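Local structure of synaptonemal complex protein 2 (Mus musculus, 5IWZ) at residues 112-117 with 127-132. The protein is a major component of the axial and lateral elements of synaptonemal complexes, plays a role in their assembly and is required for normal meiotic chromosome synapsis and fertility. Residues are numbered along the deposited sequence; the frame is centred on the assembly and turned at random.
Sequences EIILNQ and NMIEDL
Ile-114 and Ile-129 meet through the ends of their longer branches, CD1 of Ile-114 lying 3.8 Å from CD1 of Ile-129. The two side chains cross at about a right angle, and CG1 of Ile-114 is also 4.2 Å from CG1 of Ile-129, which brings the shafts of the branches together behind the methyl ends. Both isoleucines share one first torsion, with CG1 opposite the carbonyl carbon and close to the backbone N (chi1 -75° and -73°). They differ at the second: the chain of Ile-114 is extended, whereas that of Ile-129 is bent (chi2 -54°). CA of Ile-114 and CA of Ile-129 are 8.7 Å apart, a spacing that suits branched, medium-sized side chains reaching in from either helix.

A second apolar pair lies beside the first. Met-128 reaches across with a long, unbranched chain, and the last torsion turns CE to within 4.5 Å of CG2 of Ile-113. This is a looser touch, for which a flexible thioether is well fitted. All four residues are buried, and Ile-113 and Met-128 both also rest on Leu-61 of helix 49-63 and Ile-66 of helix 66-79, while Ile-114 packs on Val-167.

The two segments share no polar contact. Backbone bonds such as Asp-131 N to Asn-127 O, 2.8 Å, keep helix 123-141 regular, and the OD2 of Asp-131 is hydrogen-bonded to Ser-70 of helix 66-79. Helix 111-115 is short. This is helix-to-helix hydrophobic packing between the consecutive helices 111-115 and 123-141, part of the core of the armadillo-repeat-like domain, a mainly helical array built from such successive layers.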
ATOM      1  N   GLU A 112     -14.184  -9.401  -5.676  1.00 44.29           N
ATOM      2  CA  GLU A 112     -14.901  -8.961  -6.871  1.00 47.82           C
ATOM      3  C   GLU A 112     -14.828  -7.445  -7.030  1.00 46.80           C
ATOM      4  O   GLU A 112     -14.640  -6.934  -8.140  1.00 50.50           O
ATOM      5  CB  GLU A 112     -16.354  -9.439  -6.804  1.00 51.22           C
ATOM      6  CG  GLU A 112     -17.181  -9.103  -8.030  1.00 62.87           C
ATOM      7  CD  GLU A 112     -18.587  -9.703  -7.991  1.00 68.54           C
ATOM      8  OE1 GLU A 112     -18.713 -10.912  -7.696  1.00 71.78           O
ATOM      9  OE2 GLU A 112     -19.560  -8.962  -8.257  1.00 66.97           O
ATOM     10  N   ILE A 113     -14.959  -6.714  -5.925  1.00 39.01           N
ATOM     11  CA  ILE A 113     -14.838  -5.260  -5.950  1.00 37.02           C
ATOM     12  C   ILE A 113     -13.413  -4.849  -6.304  1.00 47.38           C
ATOM     13  O   ILE A 113     -13.192  -3.950  -7.125  1.00 50.85           O
ATOM     14  CB  ILE A 113     -15.262  -4.679  -4.589  1.00 35.23           C
ATOM     15  CG1 ILE A 113     -16.787  -4.753  -4.416  1.00 45.49           C
ATOM     16  CG2 ILE A 113     -14.741  -3.266  -4.424  1.00 34.14           C
ATOM     17  CD1 ILE A 113     -17.249  -4.627  -2.970  1.00 42.34           C
ATOM     18  N   ILE A 114     -12.431  -5.469  -5.644  1.00 46.41           N
ATOM     19  CA  ILE A 114     -11.022  -5.174  -5.893  1.00 40.17           C
ATOM     20  C   ILE A 114     -10.690  -5.349  -7.369  1.00 41.52           C
ATOM     21  O   ILE A 114      -9.927  -4.564  -7.946  1.00 42.60           O
ATOM     22  CB  ILE A 114     -10.140  -6.071  -5.002  1.00 37.54           C
ATOM     23  CG1 ILE A 114     -10.161  -5.570  -3.564  1.00 27.92           C
ATOM     24  CG2 ILE A 114      -8.714  -6.154  -5.531  1.00 46.54           C
ATOM     25  CD1 ILE A 114      -9.945  -6.667  -2.541  1.00 30.37           C
ATOM     26  N   LEU A 115     -11.271  -6.362  -8.012  1.00 37.63           N
ATOM     27  CA  LEU A 115     -10.944  -6.591  -9.414  1.00 49.63           C
ATOM     28  C   LEU A 115     -11.592  -5.550 -10.324  1.00 70.23           C
ATOM     29  O   LEU A 115     -10.892  -4.743 -10.943  1.00 77.41           O
ATOM     30  CB  LEU A 115     -11.347  -7.999  -9.833  1.00 39.80           C
ATOM     31  CG  LEU A 115     -10.442  -9.052  -9.187  1.00 42.39           C
ATOM     32  CD1 LEU A 115     -11.009 -10.438  -9.388  1.00 40.16           C
ATOM     33  CD2 LEU A 115      -9.019  -8.962  -9.722  1.00 39.99           C
ATOM     34  N   ASN A 116     -12.924  -5.536 -10.391  1.00 77.10           N
ATOM     35  CA  ASN A 116     -13.654  -4.724 -11.362  1.00 80.61           C
ATOM     36  C   ASN A 116     -13.484  -3.217 -11.155  1.00 80.10           C
ATOM     37  O   ASN A 116     -14.237  -2.425 -11.732  1.00 87.27           O
ATOM     38  CB  ASN A 116     -15.137  -5.092 -11.334  1.00 83.49           C
ATOM     39  N   GLN A 117     -12.511  -2.808 -10.343  1.00 69.70           N
ATOM     40  CA  GLN A 117     -12.191  -1.397 -10.183  1.00 62.33           C
ATOM     41  C   GLN A 117     -10.702  -1.180 -10.405  1.00 63.26           C
ATOM     42  O   GLN A 117     -10.186  -1.485 -11.479  1.00 67.28           O
ATOM     43  CB  GLN A 117     -12.609  -0.893  -8.800  1.00 51.57           C
ATOM     44  N   ASN A 127      -9.668   3.364  -0.072  1.00 34.96           N
ATOM     45  CA  ASN A 127      -9.875   3.678   1.338  1.00 34.64           C
ATOM     46  C   ASN A 127     -10.479   2.491   2.084  1.00 27.08           C
ATOM     47  O   ASN A 127     -10.133   2.240   3.240  1.00 29.04           O
ATOM     48  CB  ASN A 127     -10.785   4.898   1.473  1.00 32.97           C
ATOM     49  CG  ASN A 127     -10.212   6.147   0.804  1.00 51.28           C
ATOM     50  OD1 ASN A 127      -8.994   6.307   0.692  1.00 48.17           O
ATOM     51  ND2 ASN A 127     -11.098   7.039   0.358  1.00 51.78           N
ATOM     52  N   MET A 128     -11.378   1.751   1.435  1.00 28.46           N
ATOM     53  CA  MET A 128     -12.047   0.636   2.107  1.00 26.32           C
ATOM     54  C   MET A 128     -11.044  -0.433   2.500  1.00 22.47           C
ATOM     55  O   MET A 128     -11.061  -0.933   3.631  1.00 27.32           O
ATOM     56  CB  MET A 128     -13.135   0.044   1.207  1.00 22.62           C
ATOM     57  CG  MET A 128     -13.894  -1.135   1.869  1.00 26.88           C
ATOM     58  SD  MET A 128     -14.984  -1.996   0.727  1.00 34.54           S
ATOM     59  CE  MET A 128     -13.908  -3.223  -0.020  1.00 27.98           C
ATOM     60  N   ILE A 129     -10.139  -0.777   1.578  1.00 31.45           N
ATOM     61  CA  ILE A 129      -9.129  -1.796   1.853  1.00 28.30           C
ATOM     62  C   ILE A 129      -8.133  -1.297   2.893  1.00 29.05           C
ATOM     63  O   ILE A 129      -7.648  -2.060   3.741  1.00 28.28           O
ATOM     64  CB  ILE A 129      -8.429  -2.189   0.535  1.00 39.33           C
ATOM     65  CG1 ILE A 129      -9.371  -3.027  -0.330  1.00 35.48           C
ATOM     66  CG2 ILE A 129      -7.118  -2.909   0.801  1.00 34.86           C
ATOM     67  CD1 ILE A 129      -9.934  -4.234   0.403  1.00 40.51           C
ATOM     68  N   GLU A 130      -7.766  -0.021   2.814  1.00 31.14           N
ATOM     69  CA  GLU A 130      -6.913   0.556   3.844  1.00 30.75           C
ATOM     70  C   GLU A 130      -7.592   0.485   5.209  1.00 28.68           C
ATOM     71  O   GLU A 130      -6.962   0.118   6.212  1.00 27.09           O
ATOM     72  CB  GLU A 130      -6.585   1.995   3.460  1.00 39.53           C
ATOM     73  CG  GLU A 130      -5.551   2.668   4.308  1.00 56.82           C
ATOM     74  CD  GLU A 130      -5.457   4.147   3.978  1.00 74.26           C
ATOM     75  OE1 GLU A 130      -5.893   4.547   2.860  1.00 75.57           O
ATOM     76  OE2 GLU A 130      -4.961   4.903   4.844  1.00 86.21           O
ATOM     77  N   ASP A 131      -8.894   0.807   5.263  1.00 27.94           N
ATOM     78  CA  ASP A 131      -9.638   0.683   6.519  1.00 24.35           C
ATOM     79  C   ASP A 131      -9.670  -0.759   7.013  1.00 23.21           C
ATOM     80  O   ASP A 131      -9.611  -1.014   8.227  1.00 25.28           O
ATOM     81  CB  ASP A 131     -11.065   1.198   6.334  1.00 23.91           C
ATOM     82  CG  ASP A 131     -11.115   2.693   6.064  1.00 35.46           C
ATOM     83  OD1 ASP A 131     -10.199   3.413   6.536  1.00 45.97           O
ATOM     84  OD2 ASP A 131     -12.055   3.135   5.363  1.00 29.86           O
ATOM     85  N   LEU A 132      -9.801  -1.713   6.094  1.00 24.25           N
ATOM     86  CA  LEU A 132      -9.799  -3.120   6.492  1.00 26.60           C
ATOM     87  C   LEU A 132      -8.455  -3.511   7.112  1.00 26.32           C
ATOM     88  O   LEU A 132      -8.406  -4.129   8.184  1.00 24.64           O
ATOM     89  CB  LEU A 132     -10.123  -3.991   5.282  1.00 23.80           C
ATOM     90  CG  LEU A 132     -10.250  -5.500   5.520  1.00 28.99           C
ATOM     91  CD1 LEU A 132     -11.565  -5.831   6.176  1.00 34.44           C
ATOM     92  CD2 LEU A 132     -10.139  -6.244   4.220  1.00 24.04           C
TER